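Local structure of amino acid ABC transporter, periplasmic amino acid-binding protein (Brucella ovis, 4Z9N) at residues I93-S98 with G140-L145; R229-A234 with V283-G288; E168-Y173 with D179-D184; G31-S34 with E40-G43; S126-S131 with A148-A153. The protein probably serves as the periplasmic receptor of an amino acid ABC transporter, and is seen here binding glutathione in the cleft between its lobes. All coordinates share one frame; numbering follows the deposited sequence.

Contact 1. Residues I93-S98 with G140-L145; sequences ISRDTS and GTTTEL. With NA (sodium ion), chain K; GSH (glutathione), chain U; EDO (1,2-ethanediol), chain V.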
# COMPACT_ATOMS: atom_id res chain seq x y z
N ILE D 93 -12.77 1.64 -4.15
CA ILE D 93 -12.60 2.26 -5.46
C ILE D 93 -13.56 3.45 -5.67
O ILE D 93 -13.15 4.47 -6.23
CB ILE D 93 -12.72 1.23 -6.60
CG1 ILE D 93 -12.33 1.87 -7.94
CG2 ILE D 93 -14.14 0.63 -6.71
CD1 ILE D 93 -12.23 0.86 -9.07
N SER D 94 -14.80 3.34 -5.23
CA SER D 94 -15.77 4.40 -5.48
C SER D 94 -15.39 5.67 -4.73
O SER D 94 -15.61 6.78 -5.22
CB SER D 94 -17.19 3.95 -5.11
OG SER D 94 -17.30 3.56 -3.75
N ARG D 95 -14.81 5.52 -3.55
CA ARG D 95 -14.37 6.70 -2.79
C ARG D 95 -13.10 7.30 -3.41
O ARG D 95 -12.80 8.48 -3.22
CB ARG D 95 -14.17 6.34 -1.32
CG ARG D 95 -15.48 5.97 -0.66
CD ARG D 95 -15.24 5.38 0.73
NE ARG D 95 -16.51 5.17 1.43
CZ ARG D 95 -16.59 4.69 2.67
NH1 ARG D 95 -15.48 4.38 3.33
NH2 ARG D 95 -17.77 4.53 3.25
N ASP D 96 -12.39 6.50 -4.20
CA ASP D 96 -11.13 6.91 -4.85
C ASP D 96 -11.41 7.61 -6.19
O ASP D 96 -10.65 8.47 -6.64
CB ASP D 96 -10.24 5.67 -5.05
CG ASP D 96 -8.74 5.99 -5.10
OD1 ASP D 96 -8.31 7.16 -4.95
OD2 ASP D 96 -7.97 5.00 -5.24
N THR D 97 -12.52 7.25 -6.82
CA THR D 97 -12.77 7.70 -8.19
C THR D 97 -13.88 8.73 -8.35
O THR D 97 -13.89 9.48 -9.31
CB THR D 97 -13.16 6.53 -9.10
OG1 THR D 97 -14.33 5.89 -8.57
CG2 THR D 97 -12.02 5.53 -9.17
N SER D 98 -14.84 8.73 -7.43
CA SER D 98 -16.05 9.52 -7.61
C SER D 98 -16.20 10.72 -6.67
O SER D 98 -17.18 11.47 -6.78
CB SER D 98 -17.28 8.62 -7.47
OG SER D 98 -17.50 8.23 -6.12
N GLY D 140 -24.64 5.46 5.48
CA GLY D 140 -23.47 6.11 4.91
C GLY D 140 -22.18 5.35 5.18
O GLY D 140 -21.13 5.96 5.26
N THR D 141 -22.26 4.03 5.30
CA THR D 141 -21.07 3.20 5.53
C THR D 141 -20.92 2.06 4.53
O THR D 141 -21.89 1.61 3.92
CB THR D 141 -21.08 2.56 6.94
OG1 THR D 141 -22.22 1.69 7.06
CG2 THR D 141 -21.14 3.62 8.02
N THR D 142 -19.69 1.58 4.36
CA THR D 142 -19.46 0.33 3.65
C THR D 142 -20.22 -0.80 4.35
O THR D 142 -20.75 -1.72 3.72
CB THR D 142 -17.98 -0.03 3.61
OG1 THR D 142 -17.46 0.05 4.94
CG2 THR D 142 -17.19 0.92 2.70
N THR D 143 -20.25 -0.72 5.68
CA THR D 143 -20.85 -1.70 6.56
C THR D 143 -22.25 -2.10 6.13
O THR D 143 -22.58 -3.29 6.05
CB THR D 143 -20.91 -1.14 7.99
OG1 THR D 143 -19.66 -0.51 8.27
CG2 THR D 143 -21.13 -2.25 9.02
N GLU D 144 -23.08 -1.10 5.85
CA GLU D 144 -24.47 -1.35 5.51
C GLU D 144 -24.58 -2.15 4.20
O GLU D 144 -25.40 -3.06 4.09
CB GLU D 144 -25.23 -0.01 5.38
CG GLU D 144 -26.68 -0.18 4.99
CD GLU D 144 -27.38 1.14 4.68
OE1 GLU D 144 -26.70 2.12 4.29
OE2 GLU D 144 -28.62 1.19 4.82
N LEU D 145 -23.74 -1.82 3.22
CA LEU D 145 -23.77 -2.52 1.94
C LEU D 145 -23.25 -3.95 2.06
O LEU D 145 -23.81 -4.88 1.48
CB LEU D 145 -22.96 -1.75 0.88
CG LEU D 145 -23.33 -0.27 0.71
CD1 LEU D 145 -22.45 0.43 -0.32
CD2 LEU D 145 -24.81 -0.14 0.34
NA NA K . -8.47 9.18 -6.32
N1 GSH U . -15.08 1.85 7.88
CA1 GSH U . -16.50 1.97 7.55
C1 GSH U . -16.66 3.02 6.46
O11 GSH U . -17.79 3.18 5.92
O12 GSH U . -15.68 3.74 6.10
CB1 GSH U . -17.34 2.40 8.76
CG1 GSH U . -16.83 3.77 9.26
CD1 GSH U . -17.81 4.32 10.29
OE1 GSH U . -18.33 5.38 10.16
N2 GSH U . -18.10 3.51 11.45
CA2 GSH U . -19.05 4.02 12.41
C2 GSH U . -18.57 5.32 13.07
O2 GSH U . -17.44 5.69 13.07
CB2 GSH U . -19.43 2.93 13.42
SG2 GSH U . -18.06 2.54 14.55
N3 GSH U . -19.60 6.16 13.66
CA3 GSH U . -19.23 7.40 14.28
C3 GSH U . -20.11 8.51 13.70
O31 GSH U . -20.13 9.63 14.28
O32 GSH U . -20.80 8.31 12.65
C1 EDO V . -20.40 3.45 1.30
O1 EDO V . -20.43 4.63 2.12
C2 EDO V . -20.13 3.80 -0.16
O2 EDO V . -18.95 4.61 -0.29

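Contact 2. Residues R229-A234 with V283-G288; sequences RWTHNA and VKIIKG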
# COMPACT_ATOMS: atom_id res chain seq x y z
N ARG D 229 1.28 10.99 3.49
CA ARG D 229 1.83 9.67 3.18
C ARG D 229 3.13 9.39 3.92
O ARG D 229 3.37 8.30 4.46
CB ARG D 229 2.08 9.54 1.68
CG ARG D 229 2.76 8.22 1.31
CD ARG D 229 2.91 8.05 -0.21
NE ARG D 229 1.71 8.49 -0.91
CZ ARG D 229 1.64 9.60 -1.64
NH1 ARG D 229 2.71 10.36 -1.84
NH2 ARG D 229 0.49 9.93 -2.21
N TRP D 230 4.00 10.38 3.92
CA TRP D 230 5.32 10.12 4.44
C TRP D 230 5.39 10.30 5.95
O TRP D 230 6.29 9.74 6.57
CB TRP D 230 6.34 10.96 3.67
CG TRP D 230 6.58 10.26 2.40
CD1 TRP D 230 6.06 10.56 1.17
CD2 TRP D 230 7.30 9.03 2.24
NE1 TRP D 230 6.45 9.61 0.25
CE2 TRP D 230 7.22 8.67 0.88
CE3 TRP D 230 8.04 8.22 3.12
CZ2 TRP D 230 7.83 7.52 0.37
CZ3 TRP D 230 8.66 7.08 2.61
CH2 TRP D 230 8.55 6.74 1.25
N THR D 231 4.42 10.99 6.54
CA THR D 231 4.23 10.91 7.99
C THR D 231 3.94 9.45 8.39
O THR D 231 4.60 8.89 9.27
CB THR D 231 3.09 11.82 8.48
OG1 THR D 231 3.45 13.18 8.26
CG2 THR D 231 2.82 11.60 9.97
N HIS D 232 2.96 8.84 7.71
CA HIS D 232 2.64 7.43 7.92
C HIS D 232 3.83 6.50 7.76
O HIS D 232 4.09 5.64 8.61
CB HIS D 232 1.53 7.02 6.95
CG HIS D 232 1.24 5.55 6.92
ND1 HIS D 232 0.80 4.85 8.02
CD2 HIS D 232 1.25 4.67 5.88
CE1 HIS D 232 0.59 3.59 7.67
NE2 HIS D 232 0.85 3.46 6.38
N ASN D 233 4.57 6.67 6.68
CA ASN D 233 5.65 5.73 6.42
C ASN D 233 6.83 5.99 7.35
O ASN D 233 7.55 5.05 7.70
CB ASN D 233 6.06 5.78 4.95
CG ASN D 233 5.08 5.02 4.07
OD1 ASN D 233 5.14 3.80 4.00
ND2 ASN D 233 4.14 5.74 3.42
N ALA D 234 6.99 7.23 7.80
CA ALA D 234 7.99 7.52 8.81
C ALA D 234 7.65 6.78 10.09
O ALA D 234 8.54 6.20 10.74
CB ALA D 234 8.10 9.03 9.08
N VAL D 283 12.24 13.16 13.49
CA VAL D 283 12.49 13.36 14.92
C VAL D 283 11.30 14.09 15.53
O VAL D 283 10.84 13.74 16.62
CB VAL D 283 13.81 14.12 15.19
CG1 VAL D 283 14.07 14.21 16.70
CG2 VAL D 283 14.99 13.44 14.49
N LYS D 284 10.78 15.09 14.82
CA LYS D 284 9.60 15.81 15.30
C LYS D 284 8.40 14.89 15.46
O LYS D 284 7.69 14.99 16.47
CB LYS D 284 9.23 16.97 14.38
CG LYS D 284 10.29 18.05 14.24
CD LYS D 284 9.77 19.17 13.33
CE LYS D 284 10.79 20.29 13.17
NZ LYS D 284 11.51 20.59 14.43
N ILE D 285 8.17 14.01 14.48
CA ILE D 285 7.06 13.07 14.55
C ILE D 285 7.21 12.16 15.78
O ILE D 285 6.30 12.04 16.60
CB ILE D 285 6.92 12.21 13.26
CG1 ILE D 285 6.60 13.07 12.03
CG2 ILE D 285 5.85 11.17 13.47
CD1 ILE D 285 6.66 12.32 10.68
N ILE D 286 8.36 11.49 15.89
CA ILE D 286 8.53 10.50 16.94
C ILE D 286 8.52 11.14 18.34
O ILE D 286 7.98 10.58 19.30
CB ILE D 286 9.82 9.69 16.70
CG1 ILE D 286 9.77 9.02 15.32
CG2 ILE D 286 9.98 8.63 17.75
CD1 ILE D 286 8.57 8.07 15.14
N LYS D 287 9.11 12.32 18.47
CA LYS D 287 9.02 13.06 19.73
C LYS D 287 7.57 13.38 20.08
O LYS D 287 7.17 13.33 21.25
CB LYS D 287 9.84 14.35 19.65
CG LYS D 287 11.34 14.10 19.63
CD LYS D 287 12.09 15.17 20.37
CE LYS D 287 13.59 14.86 20.37
NZ LYS D 287 14.43 16.08 20.50
N GLY D 288 6.78 13.71 19.06
CA GLY D 288 5.40 14.12 19.27
C GLY D 288 4.45 13.00 19.66
O GLY D 288 3.60 13.19 20.53

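Contact 3. Residues E168-Y173 with D179-D184; sequences EANAAY and DAYTTD. With GSH (glutathione), chain U.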
# COMPACT_ATOMS: atom_id res chain seq x y z
N GLU D 168 -27.21 6.57 18.81
CA GLU D 168 -28.50 5.95 18.56
C GLU D 168 -28.33 4.44 18.34
O GLU D 168 -29.07 3.63 18.92
CB GLU D 168 -29.17 6.60 17.35
CG GLU D 168 -29.52 8.06 17.56
CD GLU D 168 -29.92 8.77 16.27
OE1 GLU D 168 -29.71 8.19 15.17
OE2 GLU D 168 -30.43 9.91 16.34
N ALA D 169 -27.38 4.06 17.49
CA ALA D 169 -27.11 2.65 17.25
C ALA D 169 -26.72 1.94 18.56
O ALA D 169 -27.22 0.85 18.86
CB ALA D 169 -26.00 2.48 16.20
N ASN D 170 -25.81 2.55 19.32
CA ASN D 170 -25.34 1.94 20.54
C ASN D 170 -26.50 1.70 21.52
O ASN D 170 -26.59 0.64 22.14
CB ASN D 170 -24.25 2.79 21.21
CG ASN D 170 -23.01 2.96 20.35
OD1 ASN D 170 -22.87 2.34 19.29
ND2 ASN D 170 -22.08 3.79 20.82
N ALA D 171 -27.40 2.67 21.63
CA ALA D 171 -28.47 2.56 22.63
C ALA D 171 -29.47 1.48 22.24
O ALA D 171 -29.95 0.73 23.10
CB ALA D 171 -29.17 3.90 22.81
N ALA D 172 -29.77 1.39 20.95
CA ALA D 172 -30.75 0.42 20.46
C ALA D 172 -30.24 -1.02 20.59
O ALA D 172 -31.02 -1.94 20.83
CB ALA D 172 -31.09 0.72 19.02
N TYR D 173 -28.93 -1.19 20.40
CA TYR D 173 -28.30 -2.50 20.58
C TYR D 173 -28.27 -2.89 22.06
O TYR D 173 -28.65 -4.01 22.42
CB TYR D 173 -26.88 -2.49 20.01
CG TYR D 173 -26.08 -3.73 20.36
CD1 TYR D 173 -26.43 -4.98 19.86
CD2 TYR D 173 -24.97 -3.65 21.19
CE1 TYR D 173 -25.70 -6.11 20.18
CE2 TYR D 173 -24.23 -4.76 21.51
CZ TYR D 173 -24.59 -5.99 21.01
OH TYR D 173 -23.85 -7.10 21.34
N ASP D 179 -30.73 -7.27 17.95
CA ASP D 179 -30.11 -8.52 18.38
C ASP D 179 -28.60 -8.52 18.22
O ASP D 179 -27.90 -9.24 18.93
CB ASP D 179 -30.68 -9.69 17.59
CG ASP D 179 -32.15 -9.86 17.80
OD1 ASP D 179 -32.57 -9.94 18.97
OD2 ASP D 179 -32.87 -9.91 16.79
N ALA D 180 -28.11 -7.74 17.27
CA ALA D 180 -26.68 -7.73 16.95
C ALA D 180 -26.27 -6.35 16.45
O ALA D 180 -27.11 -5.52 16.09
CB ALA D 180 -26.35 -8.79 15.92
N TYR D 181 -24.96 -6.13 16.45
CA TYR D 181 -24.35 -4.87 16.03
C TYR D 181 -23.34 -5.22 14.95
O TYR D 181 -22.58 -6.19 15.10
CB TYR D 181 -23.65 -4.21 17.23
CG TYR D 181 -23.32 -2.73 17.10
CD1 TYR D 181 -22.41 -2.28 16.15
CD2 TYR D 181 -23.88 -1.80 17.97
CE1 TYR D 181 -22.10 -0.92 16.04
CE2 TYR D 181 -23.57 -0.45 17.88
CZ TYR D 181 -22.68 -0.01 16.92
OH TYR D 181 -22.38 1.34 16.83
N THR D 182 -23.32 -4.48 13.84
CA THR D 182 -22.26 -4.72 12.88
C THR D 182 -21.49 -3.44 12.57
O THR D 182 -22.07 -2.36 12.43
CB THR D 182 -22.79 -5.35 11.54
OG1 THR D 182 -21.68 -5.72 10.72
CG2 THR D 182 -23.68 -4.36 10.75
N THR D 183 -20.17 -3.58 12.51
CA THR D 183 -19.26 -2.54 12.04
C THR D 183 -17.87 -3.16 11.93
O THR D 183 -17.73 -4.38 12.01
CB THR D 183 -19.24 -1.28 12.98
OG1 THR D 183 -18.35 -0.30 12.44
CG2 THR D 183 -18.80 -1.63 14.38
N ASP D 184 -16.85 -2.33 11.73
CA ASP D 184 -15.47 -2.84 11.65
C ASP D 184 -15.09 -3.49 12.96
O ASP D 184 -15.54 -3.06 14.02
CB ASP D 184 -14.52 -1.70 11.31
CG ASP D 184 -14.88 -1.05 10.00
OD1 ASP D 184 -15.22 -1.81 9.08
OD2 ASP D 184 -14.85 0.20 9.90
N1 GSH U . -15.08 1.85 7.88
CA1 GSH U . -16.50 1.97 7.55
C1 GSH U . -16.66 3.02 6.46
O11 GSH U . -17.79 3.18 5.92
O12 GSH U . -15.68 3.74 6.10
CB1 GSH U . -17.34 2.40 8.76
CG1 GSH U . -16.83 3.77 9.26
CD1 GSH U . -17.81 4.32 10.29
OE1 GSH U . -18.33 5.38 10.16
N2 GSH U . -18.10 3.51 11.45
CA2 GSH U . -19.05 4.02 12.41
C2 GSH U . -18.57 5.32 13.07
O2 GSH U . -17.44 5.69 13.07
CB2 GSH U . -19.43 2.93 13.42
SG2 GSH U . -18.06 2.54 14.55
N3 GSH U . -19.60 6.16 13.66
CA3 GSH U . -19.23 7.40 14.28
C3 GSH U . -20.11 8.51 13.70
O31 GSH U . -20.13 9.63 14.28
O32 GSH U . -20.80 8.31 12.65

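Contact 4. Residues G31-S34 with E40-G43; sequences GFAS and EWSG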
# COMPACT_ATOMS: atom_id res chain seq x y z
N GLY D 31 -10.72 4.43 21.65
CA GLY D 31 -9.53 3.80 21.09
C GLY D 31 -9.09 4.48 19.82
O GLY D 31 -7.91 4.51 19.50
N PHE D 32 -10.05 5.05 19.09
CA PHE D 32 -9.72 5.65 17.81
C PHE D 32 -9.81 7.17 17.82
O PHE D 32 -8.89 7.83 17.36
CB PHE D 32 -10.61 5.04 16.73
CG PHE D 32 -10.07 3.75 16.24
CD1 PHE D 32 -10.28 2.58 16.97
CD2 PHE D 32 -9.24 3.71 15.13
CE1 PHE D 32 -9.74 1.38 16.53
CE2 PHE D 32 -8.69 2.51 14.70
CZ PHE D 32 -8.94 1.35 15.41
N ALA D 33 -10.90 7.73 18.34
CA ALA D 33 -11.01 9.18 18.45
C ALA D 33 -12.15 9.53 19.38
O ALA D 33 -13.32 9.28 19.07
CB ALA D 33 -11.22 9.83 17.10
N SER D 34 -11.79 10.10 20.52
CA SER D 34 -12.76 10.39 21.56
C SER D 34 -12.33 11.61 22.35
O SER D 34 -11.17 11.72 22.73
CB SER D 34 -12.93 9.18 22.47
OG SER D 34 -14.04 9.35 23.33
N GLU D 40 -10.73 17.66 25.01
CA GLU D 40 -9.40 17.20 24.59
C GLU D 40 -9.51 15.83 23.93
O GLU D 40 -10.21 14.95 24.42
CB GLU D 40 -8.44 17.14 25.78
CG GLU D 40 -8.10 18.52 26.33
CD GLU D 40 -7.43 19.41 25.30
OE1 GLU D 40 -6.49 18.92 24.62
OE2 GLU D 40 -7.85 20.58 25.14
N TRP D 41 -8.81 15.65 22.82
CA TRP D 41 -8.97 14.44 22.01
C TRP D 41 -7.83 13.44 22.20
O TRP D 41 -6.67 13.81 22.35
CB TRP D 41 -9.08 14.82 20.53
CG TRP D 41 -10.39 15.48 20.20
CD1 TRP D 41 -10.73 16.80 20.36
CD2 TRP D 41 -11.55 14.83 19.67
NE1 TRP D 41 -12.03 17.00 19.95
CE2 TRP D 41 -12.55 15.81 19.52
CE3 TRP D 41 -11.84 13.50 19.31
CZ2 TRP D 41 -13.83 15.51 19.03
CZ3 TRP D 41 -13.10 13.21 18.81
CH2 TRP D 41 -14.08 14.21 18.68
N SER D 42 -8.19 12.16 22.18
CA SER D 42 -7.20 11.09 22.18
C SER D 42 -7.71 9.92 21.34
O SER D 42 -8.91 9.84 21.03
CB SER D 42 -6.90 10.62 23.61
OG SER D 42 -8.03 9.99 24.19
N GLY D 43 -6.80 9.03 20.99
CA GLY D 43 -7.12 7.88 20.16
C GLY D 43 -6.07 7.58 19.08
O GLY D 43 -5.15 8.37 18.85
O HOH W 1 -9.97 6.94 22.67
O HOH W 2 -9.61 12.32 25.22

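Contact 5. Residues S126-S131 with A148-A153; sequences SALQLS and ADYFRA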
# COMPACT_ATOMS: atom_id res chain seq x y z
N SER D 126 -21.77 -18.12 15.70
CA SER D 126 -21.39 -17.84 14.32
C SER D 126 -22.35 -16.83 13.70
O SER D 126 -23.55 -16.85 13.98
CB SER D 126 -21.39 -19.12 13.50
OG SER D 126 -21.30 -18.83 12.12
N ALA D 127 -21.82 -15.96 12.85
CA ALA D 127 -22.68 -14.99 12.17
C ALA D 127 -23.67 -15.71 11.27
O ALA D 127 -24.68 -15.14 10.88
CB ALA D 127 -21.86 -14.00 11.36
N LEU D 128 -23.39 -16.97 10.93
CA LEU D 128 -24.29 -17.72 10.06
C LEU D 128 -25.53 -18.19 10.81
O LEU D 128 -26.44 -18.78 10.23
CB LEU D 128 -23.56 -18.91 9.43
CG LEU D 128 -22.55 -18.54 8.33
CD1 LEU D 128 -21.80 -19.77 7.80
CD2 LEU D 128 -23.23 -17.78 7.20
N GLN D 129 -25.59 -17.91 12.11
CA GLN D 129 -26.77 -18.27 12.88
C GLN D 129 -27.66 -17.05 13.12
O GLN D 129 -28.57 -17.07 13.96
CB GLN D 129 -26.37 -18.92 14.20
CG GLN D 129 -25.36 -20.04 14.06
CD GLN D 129 -24.82 -20.48 15.40
OE1 GLN D 129 -24.41 -19.65 16.21
NE2 GLN D 129 -24.82 -21.79 15.65
N LEU D 130 -27.42 -16.00 12.35
CA LEU D 130 -28.10 -14.73 12.57
C LEU D 130 -29.28 -14.47 11.64
O LEU D 130 -29.76 -13.35 11.56
CB LEU D 130 -27.11 -13.56 12.45
CG LEU D 130 -26.08 -13.50 13.58
CD1 LEU D 130 -25.14 -12.32 13.35
CD2 LEU D 130 -26.75 -13.41 14.95
N SER D 131 -29.75 -15.50 10.93
CA SER D 131 -30.90 -15.32 10.05
C SER D 131 -32.08 -14.77 10.84
O SER D 131 -32.43 -15.29 11.90
CB SER D 131 -31.30 -16.64 9.38
OG SER D 131 -32.37 -16.42 8.47
N ALA D 148 -25.82 -6.43 3.67
CA ALA D 148 -26.82 -6.86 2.71
C ALA D 148 -26.23 -7.98 1.84
O ALA D 148 -26.87 -9.02 1.62
CB ALA D 148 -27.30 -5.69 1.86
N ASP D 149 -25.01 -7.77 1.34
CA ASP D 149 -24.36 -8.75 0.47
C ASP D 149 -24.25 -10.11 1.17
O ASP D 149 -24.52 -11.17 0.58
CB ASP D 149 -22.94 -8.31 0.09
CG ASP D 149 -22.91 -7.17 -0.90
OD1 ASP D 149 -23.94 -6.87 -1.54
OD2 ASP D 149 -21.81 -6.57 -1.04
N TYR D 150 -23.81 -10.07 2.42
CA TYR D 150 -23.53 -11.28 3.18
C TYR D 150 -24.80 -12.09 3.45
O TYR D 150 -24.81 -13.31 3.36
CB TYR D 150 -22.83 -10.91 4.49
CG TYR D 150 -22.41 -12.08 5.36
CD1 TYR D 150 -21.36 -12.91 4.99
CD2 TYR D 150 -23.04 -12.32 6.58
CE1 TYR D 150 -20.97 -13.98 5.79
CE2 TYR D 150 -22.64 -13.37 7.40
CZ TYR D 150 -21.61 -14.19 7.00
OH TYR D 150 -21.21 -15.24 7.81
N PHE D 151 -25.88 -11.39 3.77
CA PHE D 151 -27.13 -12.07 4.08
C PHE D 151 -27.77 -12.63 2.82
O PHE D 151 -28.34 -13.72 2.86
CB PHE D 151 -28.09 -11.13 4.82
CG PHE D 151 -27.88 -11.13 6.30
CD1 PHE D 151 -26.69 -10.66 6.84
CD2 PHE D 151 -28.85 -11.63 7.15
CE1 PHE D 151 -26.48 -10.68 8.21
CE2 PHE D 151 -28.66 -11.66 8.51
CZ PHE D 151 -27.47 -11.19 9.05
N ARG D 152 -27.65 -11.90 1.71
CA ARG D 152 -28.15 -12.38 0.42
C ARG D 152 -27.41 -13.66 0.02
O ARG D 152 -28.02 -14.67 -0.34
CB ARG D 152 -27.99 -11.33 -0.68
CG ARG D 152 -28.36 -11.86 -2.06
CD ARG D 152 -28.26 -10.79 -3.16
NE ARG D 152 -27.15 -9.88 -2.86
CZ ARG D 152 -27.26 -8.57 -2.66
NH1 ARG D 152 -28.42 -7.97 -2.81
NH2 ARG D 152 -26.19 -7.84 -2.35
N ALA D 153 -26.09 -13.59 0.08
CA ALA D 153 -25.24 -14.68 -0.39
C ALA D 153 -25.49 -15.94 0.40
O ALA D 153 -25.47 -17.06 -0.13
CB ALA D 153 -23.77 -14.28 -0.31

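Contact 1. Residues I93-S98 with G140-L145
The α-carboxylate site of the glutathione pocket joins R95 and T142, which meet from the two lobes typical of a periplasmic binding protein. R95 reaches across the cleft on a chain extended from CG to NE, and its guanidinium grips the α-carboxylate of the γ-glutamyl end with two nearly straight bonds: NH1 to O12 of glutathione at 2.8 Å and NH2 to O11 at 3.0 Å. The same O11 takes the backbone N-H of T142 at 2.9 Å, so one oxygen is shared between an arginine and the first turn of helix 142-153. The positive guanidinium and the N-terminal end of that helix probably both stabilise the anion. Direct contact between the segments is slight: T142 CG2 lies over one face of the guanidinium, offset toward its rim and 3.7 Å from R95 NH2, while T142 OG1 bonds to E211. The turn is held by T141, the N-cap residue, whose OG1 accepts from E144 N at 3.2 Å and also bonds to Q138 O. A 1,2-ethanediol, probably from the crystallisation liquor, bridges the NE and NH2 edge, its O2 3.0 Å from R95 NE and its O1 also accepting from NH2, while NH1 has T90 O as a second partner. Next in the chain, D96 O binds, at 2.3 Å, a sodium ion shared with D226 of the second subunit.

Contact 2. Residues R229-A234 with V283-G288
Helices 222-240 and 281-289 come close enough here for the CA atoms of T231 and I285 to stand 7.5 Å apart, with no hydrogen bond between the two backbones. The contact illustrates how one long aliphatic side chain can carry the direct contact between two helix segments. I285 has CG1 anti to its carbonyl carbon (chi1 -63°) and continues extended to CD1, and this terminal methyl does the touching. It settles between T231 and A234, one helical turn apart, at 3.9 Å from T231 CA, 4.0 Å from T231 CG2 and 3.9 Å from A234 CB. T231 OG1 is hydrogen-bonded to V227 O in its own helix, which satisfies this polar atom beside the methyl. On another side of helix 222-240, N233 folds its amide back, so that ND2 lies 2.9 Å from R229 O and well above that carbonyl plane; the same oxygen also accepts N233 N. R229 by a salt bridge and W230 by a hydrogen bond reach D96 of the second subunit. A55 of helix 44-57 touches both T231 and I285, with A51 and V52 adding to the cover over T231, so three helices converge on this point, and W281 and V282 pack on A234.

Contact 3. Residues E168-Y173 with D179-D184
Helix 166-174 runs back over strand 180-182, with the two short axes 8.9 Å apart and their directions 155° from parallel, bringing the CA atoms of Y173 and Y181 within 6.5 Å. Two tyrosines carry most of the packing. Both have CG anti to the backbone N (Y181 chi1 -163°), which sends each ring toward the other segment. The edge of the Y181 ring is turned toward the face of Y173 in an offset edge-to-face pair, planes at 85° and centroids 5.6 Å apart. Over the centre of the same Y173 face sits Y181 CB, 3.9 Å from the centroid, a CH-pi contact. About one turn earlier in the helix, Y181 OH donates to N170 OD1 at 2.7 Å, meeting that carbonyl almost head-on. Beyond the strand, D184 OD2 accepts from glutathione N1 at 2.6 Å. This helix-on-sheet layer rests on strands 134-138 and 101-117: C136 touches both tyrosines, M115 lies against Y173, and L188 and V191 of helix 185-192 pack on Y181.

Contact 4. Residues G31-S34 with E40-G43
A short antiparallel β-hairpin brings S34 and S42 together as a hydrogen-bonded pair, and a classic β-bulge at F32 and A33 precedes it. S34 N donates to S42 O at 2.9 Å and S42 N to S34 O at 3.1 Å, so each serine backbone gives and receives one bond. S34 O has a second partner, a water that donates to it at 3.0 Å and to E40 O at 2.8 Å. The same water accepts from S42 OG at 3.0 Å; this hydroxyl stands between its own backbone N and carbonyl carbon (chi1 67°), which turns OG to the water that S34 O uses. A second water accepts from G31 N at 2.8 Å and makes a weak bond to S42 O. Outside the two segments, N36 OD1 takes E40 N and R50 NH2 donates to W41 O. The W41 indole brings its edge to the backbone of A33, CZ3 lying 3.8 Å from A33 C, and the ring also meets F65. The hairpin leads directly into helix 44-57, whose V46 touches A33 and W41. G43, the N-cap residue of that helix, follows the second strand; a CB there would clash with F32 O. Its approach to the bulge is tight enough for a CA-H...O contact, G43 CA to F32 O at 3.3 Å.

Contact 5. Residues S126-S131 with A148-A153
The phenol end of Y150 reaches into the turn at 126-131 and is met there by L128 and A127. L128 CD2 lies 3.3 Å from Y150 OH and A127 CB 3.8 Å from it, both approaching obliquely to the ring; the leucine and tyrosine side chains cross at about a right angle. With CG anti to the backbone N (chi1 -177°), Y150 points its ring out from helix 142-153 toward the turn. One residue on, F151 sets its ring edge to the turn: L130 O lies near the plane of the ring, 3.7 Å from F151 CE2, while L130 CB packs on F151 CZ at 4.2 Å. No hydrogen bond crosses between the segments; van der Waals packing joins them. S126 OG accepts from L128 N at 3.0 Å, an ST turn, and Q129 N and L130 N follow with bonds to S126 O and A127 O across a short 3-10 turn. In the next shell E206 fixes the start of the turn by taking A127 N at one carboxylate oxygen and bonding S126 OG with the other. On another side of the helix D149 forms a salt bridge with R152 and, through OD2, with R261 and R328 of the second subunit. F114 of strand 101-117 touches A127, L130 and F151, so turn and helix pack against the same strand of the mixed sheet.

In the fold
Along the chain contact 4 comes first, contacts 1 and 5 follow with their segments alternating, then contact 3 and finally contact 2. Contacts 1 and 5 share helix 142-153, at its pocket end and farther along, with centres 20 Å apart. Contact 3 is built on the same mixed sheet and touches contact 1, T143 CG2 lying 3.5 Å from T182 O; both reach glutathione. Contacts 2 and 4, centres 19 Å apart, lie on the far side of the cleft from contacts 3 and 5. Contacts 2 and 5 are the most distant, at 41 Å, yet both touch the second subunit. Contact 1 puts cleft and dimer interface side by side: R95 binds the ligand and the next residue, D96, the intersubunit sodium.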